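Long-range contacts in cellulosome anchoring protein cohesin region (Clostridium thermocellum, PDB 4DH2), which serves as the type I cohesin module of a cellulosome anchoring protein, binding a type I dockerin and so probably tethering it to the cell surface: residues A[13-19]-A[147-153]; A[32-38]-A[109-115]; A[40-46]-A[103-107]; A[45-49]-A[93-98]; A[56-60]-A[116-121]. All blocks are in the same frame, centred on the assembly; numbering follows the deposited sequence.

Interaction 1: residues A[13-19]-A[147-153]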
# COMPACT_ATOMS: atom_id res chain seq x y z
N ALA A 13 -2.61 16.48 10.42
CA ALA A 13 -3.45 15.52 11.14
C ALA A 13 -3.04 15.43 12.60
O ALA A 13 -2.13 16.15 13.03
CB ALA A 13 -3.34 14.15 10.48
N ASP A 14 -3.70 14.56 13.37
CA ASP A 14 -3.42 14.49 14.78
C ASP A 14 -2.38 13.46 15.15
O ASP A 14 -1.91 13.43 16.28
CB ASP A 14 -4.71 14.16 15.55
CG ASP A 14 -5.73 15.25 15.46
OD1 ASP A 14 -5.38 16.36 15.04
OD2 ASP A 14 -6.90 15.01 15.81
N TYR A 15 -2.07 12.59 14.19
CA TYR A 15 -1.17 11.46 14.44
C TYR A 15 -0.16 11.32 13.31
O TYR A 15 -0.41 11.73 12.17
CB TYR A 15 -1.93 10.14 14.53
CG TYR A 15 -3.13 10.25 15.45
CD1 TYR A 15 -2.97 10.40 16.81
CD2 TYR A 15 -4.40 10.23 14.93
CE1 TYR A 15 -4.10 10.54 17.64
CE2 TYR A 15 -5.51 10.35 15.74
CZ TYR A 15 -5.36 10.51 17.08
OH TYR A 15 -6.51 10.61 17.84
N ILE A 16 0.95 10.69 13.63
CA ILE A 16 2.02 10.56 12.68
C ILE A 16 2.85 9.29 12.94
O ILE A 16 2.90 8.78 14.07
CB ILE A 16 2.91 11.85 12.77
CG1 ILE A 16 3.88 11.95 11.61
CG2 ILE A 16 3.64 11.89 14.11
CD1 ILE A 16 4.12 13.42 11.17
N LEU A 17 3.45 8.77 11.88
CA LEU A 17 4.49 7.74 11.98
C LEU A 17 5.53 7.98 10.89
O LEU A 17 5.40 8.88 10.05
CB LEU A 17 3.91 6.32 11.86
CG LEU A 17 3.11 6.05 10.58
CD1 LEU A 17 3.98 5.70 9.45
CD2 LEU A 17 2.10 4.93 10.86
N ASP A 18 6.58 7.18 10.95
CA ASP A 18 7.65 7.24 9.97
C ASP A 18 7.68 5.93 9.20
O ASP A 18 7.53 4.86 9.80
CB ASP A 18 9.00 7.43 10.66
CG ASP A 18 9.12 8.79 11.32
OD1 ASP A 18 9.49 9.74 10.64
OD2 ASP A 18 8.85 8.88 12.51
N VAL A 19 7.89 6.04 7.89
CA VAL A 19 8.03 4.88 7.02
C VAL A 19 9.44 4.93 6.42
O VAL A 19 9.80 5.94 5.80
CB VAL A 19 6.98 4.90 5.91
CG1 VAL A 19 7.12 3.71 5.03
CG2 VAL A 19 5.59 4.97 6.49
N LYS A 147 -9.63 8.48 11.15
CA LYS A 147 -8.84 9.70 11.26
C LYS A 147 -7.49 9.45 10.59
O LYS A 147 -6.91 8.37 10.72
CB LYS A 147 -8.60 10.09 12.71
CG LYS A 147 -9.87 10.52 13.45
CD LYS A 147 -9.54 10.84 14.92
CE LYS A 147 -8.79 12.17 15.07
NZ LYS A 147 -8.57 12.50 16.52
N PRO A 148 -6.99 10.47 9.88
CA PRO A 148 -5.73 10.25 9.18
C PRO A 148 -4.57 10.14 10.14
O PRO A 148 -4.55 10.77 11.21
CB PRO A 148 -5.59 11.50 8.29
CG PRO A 148 -6.51 12.51 8.86
CD PRO A 148 -7.63 11.74 9.52
N ILE A 149 -3.59 9.34 9.73
CA ILE A 149 -2.31 9.26 10.40
C ILE A 149 -1.29 9.65 9.32
O ILE A 149 -1.27 9.04 8.26
CB ILE A 149 -2.01 7.82 10.86
CG1 ILE A 149 -3.06 7.33 11.91
CG2 ILE A 149 -0.63 7.74 11.41
CD1 ILE A 149 -2.94 5.84 12.23
N LEU A 150 -0.53 10.71 9.52
CA LEU A 150 0.47 11.08 8.53
C LEU A 150 1.65 10.12 8.53
O LEU A 150 2.07 9.64 9.57
CB LEU A 150 1.00 12.48 8.82
CG LEU A 150 -0.09 13.53 8.92
CD1 LEU A 150 0.54 14.88 9.29
CD2 LEU A 150 -0.83 13.63 7.62
N ALA A 151 2.24 9.94 7.35
CA ALA A 151 3.38 9.06 7.23
C ALA A 151 4.56 9.89 6.72
O ALA A 151 4.51 10.44 5.63
CB ALA A 151 3.09 7.95 6.23
N VAL A 152 5.60 10.01 7.54
CA VAL A 152 6.79 10.69 7.08
C VAL A 152 7.64 9.67 6.33
O VAL A 152 8.21 8.77 6.93
CB VAL A 152 7.61 11.22 8.26
CG1 VAL A 152 8.86 11.97 7.73
CG2 VAL A 152 6.75 12.09 9.19
N LEU A 153 7.71 9.82 5.03
CA LEU A 153 8.39 8.84 4.19
C LEU A 153 9.88 9.15 4.01
O LEU A 153 10.30 10.28 3.72
CB LEU A 153 7.74 8.84 2.83
CG LEU A 153 6.22 8.61 2.83
CD1 LEU A 153 5.68 8.69 1.43
CD2 LEU A 153 5.86 7.27 3.45
O HOH W 1 -5.84 12.78 12.58

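Interaction 2: residues A[32-38]-A[109-115]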
# COMPACT_ATOMS: atom_id res chain seq x y z
N VAL A 32 18.57 -10.44 -2.63
CA VAL A 32 18.66 -9.95 -1.27
C VAL A 32 17.25 -9.56 -0.79
O VAL A 32 16.32 -9.47 -1.60
CB VAL A 32 19.57 -8.71 -1.18
CG1 VAL A 32 20.99 -9.04 -1.62
CG2 VAL A 32 19.01 -7.56 -2.03
N GLU A 33 17.11 -9.37 0.51
CA GLU A 33 15.85 -8.89 1.10
C GLU A 33 15.98 -7.41 1.47
O GLU A 33 17.03 -7.00 1.96
CB GLU A 33 15.50 -9.69 2.34
CG GLU A 33 14.94 -11.05 1.99
CD GLU A 33 14.57 -11.86 3.21
OE1 GLU A 33 14.85 -11.42 4.35
OE2 GLU A 33 14.00 -12.95 3.01
N ILE A 34 14.97 -6.60 1.15
CA ILE A 34 14.93 -5.21 1.58
C ILE A 34 13.78 -5.05 2.59
O ILE A 34 12.62 -5.19 2.22
CB ILE A 34 14.71 -4.25 0.39
CG1 ILE A 34 15.85 -4.38 -0.64
CG2 ILE A 34 14.62 -2.80 0.88
CD1 ILE A 34 15.58 -3.63 -1.87
N PRO A 35 14.10 -4.79 3.86
CA PRO A 35 13.07 -4.59 4.87
C PRO A 35 12.54 -3.18 4.78
O PRO A 35 13.30 -2.24 4.53
CB PRO A 35 13.81 -4.81 6.20
CG PRO A 35 15.18 -5.33 5.82
CD PRO A 35 15.45 -4.79 4.46
N LEU A 36 11.23 -3.06 4.99
CA LEU A 36 10.53 -1.78 5.04
C LEU A 36 9.91 -1.69 6.43
O LEU A 36 9.29 -2.65 6.89
CB LEU A 36 9.45 -1.74 3.95
CG LEU A 36 9.92 -2.17 2.56
CD1 LEU A 36 8.75 -2.21 1.60
CD2 LEU A 36 10.99 -1.24 2.02
N LYS A 37 10.08 -0.55 7.10
CA LYS A 37 9.77 -0.43 8.51
C LYS A 37 8.84 0.73 8.76
O LYS A 37 8.82 1.68 8.01
CB LYS A 37 11.03 -0.16 9.33
CG LYS A 37 11.89 -1.38 9.61
CD LYS A 37 13.01 -1.03 10.58
CE LYS A 37 12.48 -0.75 11.98
NZ LYS A 37 13.31 0.23 12.75
N PHE A 38 8.05 0.59 9.83
CA PHE A 38 7.33 1.68 10.43
C PHE A 38 7.99 1.95 11.76
O PHE A 38 8.31 1.02 12.52
CB PHE A 38 5.88 1.29 10.77
CG PHE A 38 4.98 1.06 9.60
CD1 PHE A 38 5.31 1.53 8.32
CD2 PHE A 38 3.76 0.42 9.79
CE1 PHE A 38 4.46 1.31 7.26
CE2 PHE A 38 2.90 0.21 8.73
CZ PHE A 38 3.26 0.65 7.46
N VAL A 109 9.18 -4.14 11.14
CA VAL A 109 9.13 -4.39 9.71
C VAL A 109 7.69 -4.65 9.28
O VAL A 109 7.02 -5.53 9.84
CB VAL A 109 10.02 -5.60 9.33
CG1 VAL A 109 9.80 -5.98 7.88
CG2 VAL A 109 11.47 -5.28 9.63
N PHE A 110 7.21 -3.87 8.31
CA PHE A 110 5.85 -4.07 7.79
C PHE A 110 5.83 -4.91 6.51
O PHE A 110 4.80 -5.50 6.17
CB PHE A 110 5.11 -2.74 7.57
CG PHE A 110 5.50 -1.99 6.31
CD1 PHE A 110 4.83 -2.21 5.11
CD2 PHE A 110 6.48 -1.01 6.35
CE1 PHE A 110 5.15 -1.48 3.98
CE2 PHE A 110 6.79 -0.28 5.23
CZ PHE A 110 6.14 -0.52 4.04
N ALA A 111 6.96 -4.98 5.81
CA ALA A 111 7.05 -5.83 4.64
C ALA A 111 8.51 -6.07 4.30
O ALA A 111 9.38 -5.28 4.66
CB ALA A 111 6.33 -5.23 3.48
N LYS A 112 8.78 -7.18 3.63
CA LYS A 112 10.12 -7.43 3.13
C LYS A 112 10.01 -7.69 1.63
O LYS A 112 9.18 -8.50 1.19
CB LYS A 112 10.72 -8.67 3.80
CG LYS A 112 11.03 -8.49 5.27
CD LYS A 112 11.64 -9.77 5.85
CE LYS A 112 12.14 -9.55 7.29
NZ LYS A 112 11.05 -9.67 8.32
N LEU A 113 10.86 -7.02 0.85
CA LEU A 113 10.92 -7.27 -0.56
C LEU A 113 12.04 -8.27 -0.78
O LEU A 113 13.07 -8.16 -0.13
CB LEU A 113 11.34 -6.02 -1.29
CG LEU A 113 10.49 -4.78 -1.01
CD1 LEU A 113 11.00 -3.63 -1.85
CD2 LEU A 113 9.04 -5.09 -1.30
N THR A 114 11.86 -9.23 -1.68
CA THR A 114 12.98 -10.05 -2.11
C THR A 114 13.26 -9.63 -3.53
O THR A 114 12.39 -9.76 -4.40
CB THR A 114 12.63 -11.56 -2.06
OG1 THR A 114 12.24 -11.93 -0.74
CG2 THR A 114 13.84 -12.41 -2.50
N VAL A 115 14.46 -9.12 -3.78
CA VAL A 115 14.78 -8.63 -5.09
C VAL A 115 16.07 -9.21 -5.62
O VAL A 115 16.96 -9.58 -4.86
CB VAL A 115 14.90 -7.10 -5.10
CG1 VAL A 115 13.69 -6.48 -4.41
CG2 VAL A 115 16.23 -6.64 -4.45
O HOH W 2 12.97 -14.03 0.61

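Interaction 3: residues A[40-46]-A[103-107]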
# COMPACT_ATOMS: atom_id res chain seq x y z
N ASN A 40 7.69 4.80 15.25
CA ASN A 40 6.80 5.75 15.92
C ASN A 40 5.34 5.53 15.54
O ASN A 40 4.59 6.48 15.33
CB ASN A 40 7.25 7.17 15.59
CG ASN A 40 8.68 7.41 16.03
OD1 ASN A 40 9.02 7.13 17.18
ND2 ASN A 40 9.52 7.84 15.10
N VAL A 41 4.95 4.27 15.45
CA VAL A 41 3.55 3.93 15.21
C VAL A 41 2.69 4.43 16.37
O VAL A 41 3.01 4.16 17.53
CB VAL A 41 3.39 2.41 15.03
CG1 VAL A 41 1.91 2.04 14.90
CG2 VAL A 41 4.21 1.92 13.82
N PRO A 42 1.59 5.13 16.07
CA PRO A 42 0.70 5.52 17.18
C PRO A 42 0.23 4.31 17.96
O PRO A 42 -0.24 3.32 17.39
CB PRO A 42 -0.48 6.20 16.48
CG PRO A 42 0.12 6.73 15.14
CD PRO A 42 1.13 5.64 14.76
N SER A 43 0.32 4.39 19.28
CA SER A 43 -0.07 3.27 20.10
C SER A 43 -1.55 2.95 19.98
O SER A 43 -1.95 1.82 20.26
CB SER A 43 0.30 3.54 21.57
OG SER A 43 -0.41 4.65 22.05
N HIS A 44 -2.38 3.90 19.59
CA HIS A 44 -3.80 3.58 19.45
C HIS A 44 -4.13 2.83 18.17
O HIS A 44 -5.23 2.28 18.03
CB HIS A 44 -4.71 4.78 19.67
CG HIS A 44 -4.90 5.67 18.48
ND1 HIS A 44 -3.96 6.59 18.08
CD2 HIS A 44 -5.99 5.87 17.69
CE1 HIS A 44 -4.44 7.29 17.06
NE2 HIS A 44 -5.66 6.87 16.80
N GLY A 45 -3.16 2.78 17.25
CA GLY A 45 -3.20 1.78 16.19
C GLY A 45 -3.64 2.23 14.81
O GLY A 45 -4.53 3.08 14.66
N ILE A 46 -3.01 1.63 13.81
CA ILE A 46 -3.40 1.74 12.41
C ILE A 46 -4.46 0.69 12.05
O ILE A 46 -4.27 -0.51 12.24
CB ILE A 46 -2.19 1.50 11.50
CG1 ILE A 46 -1.04 2.46 11.87
CG2 ILE A 46 -2.54 1.65 10.01
CD1 ILE A 46 0.31 2.01 11.34
N LEU A 103 -5.31 -4.01 14.98
CA LEU A 103 -4.67 -2.75 14.57
C LEU A 103 -3.18 -2.88 14.69
O LEU A 103 -2.67 -3.61 15.55
CB LEU A 103 -5.13 -1.59 15.46
CG LEU A 103 -6.65 -1.41 15.59
CD1 LEU A 103 -6.99 -0.36 16.64
CD2 LEU A 103 -7.30 -1.08 14.23
N ILE A 104 -2.45 -2.16 13.85
CA ILE A 104 -1.00 -2.18 13.98
C ILE A 104 -0.58 -1.11 14.98
O ILE A 104 -0.83 0.08 14.76
CB ILE A 104 -0.29 -1.96 12.64
CG1 ILE A 104 -0.66 -3.08 11.67
CG2 ILE A 104 1.23 -1.90 12.82
CD1 ILE A 104 -0.16 -2.84 10.27
N LYS A 105 0.02 -1.54 16.10
CA LYS A 105 0.36 -0.65 17.22
C LYS A 105 1.83 -0.68 17.58
O LYS A 105 2.26 0.00 18.52
CB LYS A 105 -0.43 -1.05 18.47
CG LYS A 105 -1.93 -0.93 18.31
CD LYS A 105 -2.65 -1.43 19.57
CE LYS A 105 -4.11 -1.06 19.53
NZ LYS A 105 -4.87 -1.63 20.70
N THR A 106 2.60 -1.46 16.83
CA THR A 106 3.99 -1.76 17.14
C THR A 106 4.95 -1.36 16.03
O THR A 106 4.65 -1.55 14.85
CB THR A 106 4.12 -3.27 17.34
OG1 THR A 106 3.25 -3.67 18.40
CG2 THR A 106 5.56 -3.65 17.69
N ASP A 107 6.13 -0.83 16.39
CA ASP A 107 7.15 -0.47 15.42
C ASP A 107 7.85 -1.71 14.89
O ASP A 107 7.99 -2.70 15.60
CB ASP A 107 8.22 0.41 16.05
CG ASP A 107 7.73 1.77 16.41
OD1 ASP A 107 6.52 1.99 16.29
OD2 ASP A 107 8.56 2.62 16.83
O HOH W 3 4.17 2.13 18.80

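Interaction 4: residues A[45-49]-A[93-98]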
# COMPACT_ATOMS: atom_id res chain seq x y z
N GLY A 45 -3.16 2.78 17.25
CA GLY A 45 -3.20 1.78 16.19
C GLY A 45 -3.64 2.23 14.81
O GLY A 45 -4.53 3.08 14.66
N ILE A 46 -3.01 1.63 13.81
CA ILE A 46 -3.40 1.74 12.41
C ILE A 46 -4.46 0.69 12.05
O ILE A 46 -4.27 -0.51 12.24
CB ILE A 46 -2.19 1.50 11.50
CG1 ILE A 46 -1.04 2.46 11.87
CG2 ILE A 46 -2.54 1.65 10.01
CD1 ILE A 46 0.31 2.01 11.34
N GLN A 47 -5.57 1.18 11.51
CA GLN A 47 -6.63 0.34 10.95
C GLN A 47 -6.32 -0.09 9.52
O GLN A 47 -6.55 -1.25 9.12
CB GLN A 47 -7.94 1.13 10.98
CG GLN A 47 -9.06 0.59 10.12
CD GLN A 47 -9.66 -0.67 10.72
OE1 GLN A 47 -10.01 -0.70 11.89
NE2 GLN A 47 -9.72 -1.72 9.93
N SER A 48 -5.81 0.84 8.73
CA SER A 48 -5.59 0.55 7.33
C SER A 48 -4.49 1.44 6.75
O SER A 48 -4.34 2.60 7.17
CB SER A 48 -6.86 0.78 6.54
OG SER A 48 -6.66 0.56 5.14
N PHE A 49 -3.77 0.91 5.78
CA PHE A 49 -2.85 1.75 5.02
C PHE A 49 -2.72 1.27 3.62
O PHE A 49 -2.94 0.09 3.33
CB PHE A 49 -1.48 1.87 5.70
CG PHE A 49 -0.62 0.61 5.65
CD1 PHE A 49 0.09 0.26 4.52
CD2 PHE A 49 -0.53 -0.20 6.77
CE1 PHE A 49 0.89 -0.87 4.52
CE2 PHE A 49 0.24 -1.32 6.77
CZ PHE A 49 0.96 -1.67 5.64
N PHE A 93 -3.21 -2.75 3.52
CA PHE A 93 -3.48 -3.41 4.79
C PHE A 93 -4.78 -2.90 5.35
O PHE A 93 -5.06 -1.71 5.28
CB PHE A 93 -2.37 -3.09 5.79
CG PHE A 93 -2.72 -3.49 7.18
CD1 PHE A 93 -2.48 -4.79 7.62
CD2 PHE A 93 -3.32 -2.60 8.04
CE1 PHE A 93 -2.85 -5.18 8.90
CE2 PHE A 93 -3.70 -2.98 9.33
CZ PHE A 93 -3.46 -4.29 9.76
N ASP A 94 -5.59 -3.81 5.91
CA ASP A 94 -6.77 -3.43 6.64
C ASP A 94 -7.03 -4.52 7.69
O ASP A 94 -6.98 -5.70 7.37
CB ASP A 94 -7.97 -3.35 5.71
CG ASP A 94 -9.27 -3.11 6.44
OD1 ASP A 94 -9.36 -2.10 7.16
OD2 ASP A 94 -10.23 -3.95 6.31
N ASP A 95 -7.28 -4.11 8.92
CA ASP A 95 -7.79 -5.02 9.95
C ASP A 95 -9.21 -5.46 9.61
O ASP A 95 -10.20 -4.85 9.97
CB ASP A 95 -7.68 -4.35 11.30
CG ASP A 95 -8.19 -5.24 12.43
OD1 ASP A 95 -8.18 -6.46 12.22
OD2 ASP A 95 -8.57 -4.71 13.49
N ASP A 96 -9.27 -6.57 8.88
CA ASP A 96 -10.43 -6.99 8.10
C ASP A 96 -11.72 -7.17 8.89
O ASP A 96 -12.80 -6.92 8.36
CB ASP A 96 -10.05 -8.29 7.41
CG ASP A 96 -11.10 -8.79 6.44
OD1 ASP A 96 -11.50 -8.05 5.50
OD2 ASP A 96 -11.55 -9.94 6.64
N LYS A 97 -11.62 -7.58 10.14
CA LYS A 97 -12.81 -7.87 10.93
C LYS A 97 -13.42 -6.65 11.59
O LYS A 97 -14.56 -6.71 12.10
CB LYS A 97 -12.49 -8.93 11.97
CG LYS A 97 -12.12 -10.24 11.33
CD LYS A 97 -11.63 -11.25 12.35
CE LYS A 97 -11.33 -12.58 11.68
NZ LYS A 97 -12.49 -13.05 10.87
N GLN A 98 -12.69 -5.52 11.57
CA GLN A 98 -13.28 -4.25 11.94
C GLN A 98 -13.77 -4.13 13.36
O GLN A 98 -14.73 -3.40 13.60
CB GLN A 98 -14.43 -3.89 11.02
CG GLN A 98 -14.07 -3.93 9.55
CD GLN A 98 -13.02 -2.90 9.17
OE1 GLN A 98 -12.89 -1.86 9.82
NE2 GLN A 98 -12.27 -3.18 8.11
O HOH W 4 -10.53 -2.99 13.26

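Interaction 5: residues A[56-60]-A[116-121]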
# COMPACT_ATOMS: atom_id res chain seq x y z
N ASP A 56 13.82 0.87 -9.80
CA ASP A 56 14.34 0.98 -11.15
C ASP A 56 14.47 -0.42 -11.71
O ASP A 56 15.31 -1.22 -11.27
CB ASP A 56 15.68 1.69 -11.14
CG ASP A 56 16.28 1.81 -12.53
OD1 ASP A 56 15.60 1.38 -13.50
OD2 ASP A 56 17.42 2.29 -12.66
N SER A 57 13.61 -0.74 -12.67
CA SER A 57 13.57 -2.08 -13.22
C SER A 57 14.83 -2.38 -14.03
O SER A 57 15.09 -3.54 -14.37
CB SER A 57 12.32 -2.29 -14.09
OG SER A 57 12.39 -1.50 -15.26
N LYS A 58 15.64 -1.37 -14.30
CA LYS A 58 16.88 -1.65 -15.02
C LYS A 58 17.90 -2.31 -14.10
O LYS A 58 18.78 -3.04 -14.55
CB LYS A 58 17.46 -0.40 -15.67
CG LYS A 58 16.77 -0.04 -16.97
CD LYS A 58 17.26 1.30 -17.50
CE LYS A 58 16.33 1.85 -18.56
NZ LYS A 58 16.02 0.84 -19.62
N ALA A 59 17.75 -2.07 -12.80
CA ALA A 59 18.69 -2.60 -11.82
C ALA A 59 18.07 -3.65 -10.93
O ALA A 59 18.78 -4.51 -10.40
CB ALA A 59 19.23 -1.48 -10.98
N ILE A 60 16.76 -3.59 -10.73
CA ILE A 60 16.11 -4.42 -9.74
C ILE A 60 14.94 -5.18 -10.31
O ILE A 60 14.12 -4.64 -11.06
CB ILE A 60 15.59 -3.55 -8.60
CG1 ILE A 60 16.75 -3.00 -7.78
CG2 ILE A 60 14.66 -4.36 -7.70
CD1 ILE A 60 16.30 -2.31 -6.49
N ARG A 116 16.17 -9.24 -6.94
CA ARG A 116 17.42 -9.64 -7.58
C ARG A 116 18.05 -8.42 -8.16
O ARG A 116 17.39 -7.66 -8.85
CB ARG A 116 17.18 -10.63 -8.72
CG ARG A 116 18.46 -10.93 -9.51
CD ARG A 116 18.17 -11.70 -10.78
NE ARG A 116 17.98 -13.12 -10.52
CZ ARG A 116 16.97 -13.85 -10.99
NH1 ARG A 116 16.04 -13.30 -11.76
NH2 ARG A 116 16.90 -15.13 -10.68
N ILE A 117 19.32 -8.21 -7.87
CA ILE A 117 20.06 -7.13 -8.48
C ILE A 117 20.62 -7.59 -9.82
O ILE A 117 21.36 -8.59 -9.88
CB ILE A 117 21.19 -6.65 -7.56
CG1 ILE A 117 20.61 -6.31 -6.18
CG2 ILE A 117 21.93 -5.47 -8.21
CD1 ILE A 117 21.65 -5.93 -5.17
N LYS A 118 20.29 -6.89 -10.89
CA LYS A 118 20.63 -7.42 -12.22
C LYS A 118 22.14 -7.50 -12.41
O LYS A 118 22.85 -6.55 -12.12
CB LYS A 118 19.93 -6.63 -13.33
CG LYS A 118 18.41 -6.75 -13.23
CD LYS A 118 17.69 -6.37 -14.50
CE LYS A 118 16.19 -6.50 -14.31
NZ LYS A 118 15.43 -6.09 -15.52
N PRO A 119 22.63 -8.65 -12.87
CA PRO A 119 24.08 -8.85 -12.92
C PRO A 119 24.76 -7.96 -13.95
O PRO A 119 25.96 -7.80 -13.87
CB PRO A 119 24.23 -10.33 -13.30
CG PRO A 119 22.94 -10.70 -13.98
CD PRO A 119 21.88 -9.84 -13.33
N ASP A 120 23.98 -7.38 -14.87
CA ASP A 120 24.53 -6.62 -15.99
C ASP A 120 24.41 -5.12 -15.80
O ASP A 120 24.44 -4.36 -16.77
CB ASP A 120 23.81 -7.00 -17.28
CG ASP A 120 22.37 -6.52 -17.30
OD1 ASP A 120 21.73 -6.44 -16.22
OD2 ASP A 120 21.86 -6.21 -18.40
N ILE A 121 24.30 -4.69 -14.55
CA ILE A 121 24.07 -3.27 -14.27
C ILE A 121 25.31 -2.42 -14.59
O ILE A 121 25.19 -1.23 -14.88
CB ILE A 121 23.60 -3.05 -12.81
CG1 ILE A 121 23.01 -1.66 -12.64
CG2 ILE A 121 24.74 -3.24 -11.84
CD1 ILE A 121 21.83 -1.38 -13.55
O HOH W 5 19.32 -4.26 -16.97

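Interaction 1: residues A[13-19]-A[147-153]
Leu17, Val19, Ala151 and Leu153 form the tight part of this contact, on the inward face of two strands that run side by side in the same direction. Ala151 CB sits between two neighbours, 4.0 Å from Leu17 CD1 and 3.9 Å from Val19 CG2. Leu17 places CG between its backbone N and carbonyl carbon (chi1 56°), which lays one methyl on Ala151 while CD2 reaches Ile149 CG2. Leu153 CD2 packs at 3.6 Å against Val19 CB, the two side chains lying alongside each other. On the neighbouring strand 129-142, Phe141 packs beside Leu17 and Ala151, and Phe136 beside Leu153. The pairing is the parallel first-to-last strand match of the cohesin jelly-roll beta-sandwich. Leu17 turns both its backbone N and O to the partner strand: N donates to Leu150 O, and O accepts from Val152 N at 2.8 Å, with an N-H...O angle of 176°.

The other face is the solvent side, though contacts there are no longer. There Ile16 CD1 touches Val152 CG2 at 3.6 Å, and Asp18 OD1 lies against Val152 CB while its OD2 bonds Asn40. At the loop end, Lys147 bends at chi3 (74°) and brings NZ to Tyr15 OH at 3.1 Å and into a salt bridge with Asp14 OD2, also 3.1 Å. A water there links Asp14 N to Pro148 O.

Interaction 2: residues A[32-38]-A[109-115]
A classic beta bulge interrupts this antiparallel strand pair of the cohesin sandwich: Phe110 and Ala111 both face Leu36. Leu36 O takes a bond from Phe110 N at 2.8 Å and a weak one from Ala111 N, and beyond it the register slips by one residue, leaving Lys37 opposite Val109. The bulge turns Phe110 inward. With CG between the backbone N and the carbonyl carbon (chi1 79°), its ring lies against that of Phe38 in an offset stack, centroids 4.3 Å apart and planes at 18°. Phe110 CB stands over the centre of the Phe38 ring, whereas Phe38 CE1 sits toward the rim of the Phe110 ring. Leu36 CB presses on the same phenyl group, 3.3 Å from Phe110 CE2. Away from the bulge the ladder is regular: Ile34 N bonds Leu113 O at 2.8 Å, and Val32 and Val115 exchange two bonds while their CG2 methyls meet at 3.8 Å. On the outer face a water joins Glu33 OE2 to Thr114 OG1. Strand 31-39 is flanked in the sheet by strand 15-27, and strand 108-117 by strand 60-67; Phe91 and Ile89 of strand 88-94 pack onto the inner face, with Phe91 meeting Phe110 edge-to-face.

Interaction 3: residues A[40-46]-A[103-107]
Two loops at one end of the sandwich meet here, joined by the carboxylate of Asp107 at one end and a single antiparallel bridge at the other. Asp107 OD2 accepts from Asn40 N at 2.8 Å, met from above the carboxylate plane, and OD1 from Val41 N at 2.9 Å on the syn side, so successive amides hold both oxygens. The Val41 and Asp107 side chains run antiparallel, with Val41 CG2 against Asp107 OD1 at 3.4 Å; Val41 CG1, anti to the backbone N (chi1 175°), reaches Ile104 O at 3.4 Å. Between this carboxylate and the bridge the chain makes a type I beta turn from Pro42 to Gly45, in the cohesin loop from strand 31-39 to strand 48-54. Gly45 has phi 102°, a backbone shape natural to glycine, and its CA lies 3.2 Å from Ile104 O. Ile46 and Ile104 exchange backbone bonds, Ile46 N to Ile104 O at 2.8 Å. The extended Lys105 crosses the turn, CG 3.4 Å from Ser43 O.

Interaction 4: residues A[45-49]-A[93-98]
Phe93 and Gln47 carry this buried contact, where strands 48-54 and 88-94 pair antiparallel on the dockerin-binding face of the cohesin sandwich. Phe93 CB stands over one face of the Phe49 ring, 3.3 Å from Phe49 CE2; with CG anti to the backbone N (chi1 169°) its own ring swings to Gln47, CE2 3.3 Å from Gln47 O. The two rings are nearly parallel but slid apart, with little overlap. The backbones of Phe49 and Phe93 exchange two bonds, and Phe93 O also takes the hydroxyl of Ser48, OG at 2.8 Å in the carbonyl plane.

Gln47 bends at chi2 (73°), which swings its amide back across the other segment. Both partners of NE2 lie close to the amide plane: Asp94 OD1 at 2.8 Å and Asp95 O at 3.2 Å, which probably fixes the amide's rotation. Asp94 and Gln98 face the partner: Asp94 OD2 forms a salt bridge with Lys25 of the dockerin chain, and Gln98 OE1 accepts from Arg26 of that chain, while Val22 of the dockerin packs on Gln47. A water donates to both Gln47 OE1 (2.7 Å) and Asp95 OD2 (2.6 Å), and Gly102 N also bonds the latter.

Interaction 5: residues A[56-60]-A[116-121]
Lys118 lies across the 56-60 loop, and every atom of its side chain has a backbone carbonyl oxygen as nearest partner there. CB comes 3.8 Å from Ala59 O, and CG, anti to the carbonyl carbon (chi1 -63°), passes the same oxygen at 3.6 Å. The chain then extends: CD reaches Lys58 O at 3.5 Å, CE moves on to Ser57 O, and NZ ends on Ser57 O with a hydrogen bond of 2.8 Å directed almost straight at the carbonyl. One lysine thus runs past three successive carbonyls, and its charge probably polarises the last. Its own backbone N donates to Ala59 O at 2.9 Å, beside the antiparallel pairing of Ile60 with Ile117, where strand 60-67 begins against the end of strand 108-117 at the edge of the cohesin sheet.

The loop is shaped by an Asx turn, Asp56 OD1 accepting from Lys58 N, while Asp56 O takes both Ala59 N and Ile60 N. Across from it a type I beta turn from Lys118 to Ile121 brings Ile121 back, its CD1 3.7 Å from Ala59 CB. A water bonded to Lys58 O also makes a weak bond to Asp120 OD1. The Arg116 guanidinium leaves the contact to form a salt bridge with Glu61.

From the N terminus, interaction 1 closes the longest loop, joining the first strand to the last, and the other four nest inside it. Interaction 2 pairs strand 31-39 with strand 108-117; interactions 3 and 4 nest within its loop and start from the same stretch, which pairs first with the 103-107 loop and then with strand 88-94. Interaction 5 starts inside the loops of interactions 2, 3 and 4 and ends beyond them, so it crosses all three. Interactions 1, 3 and 4 touch one another at one end of the sandwich. Interaction 5 lies at the other end, its centre about 34 Å from those of interactions 3 and 4. Interaction 2 bridges the ends: Phe38 touches Phe49, and Val115 touches Ile60.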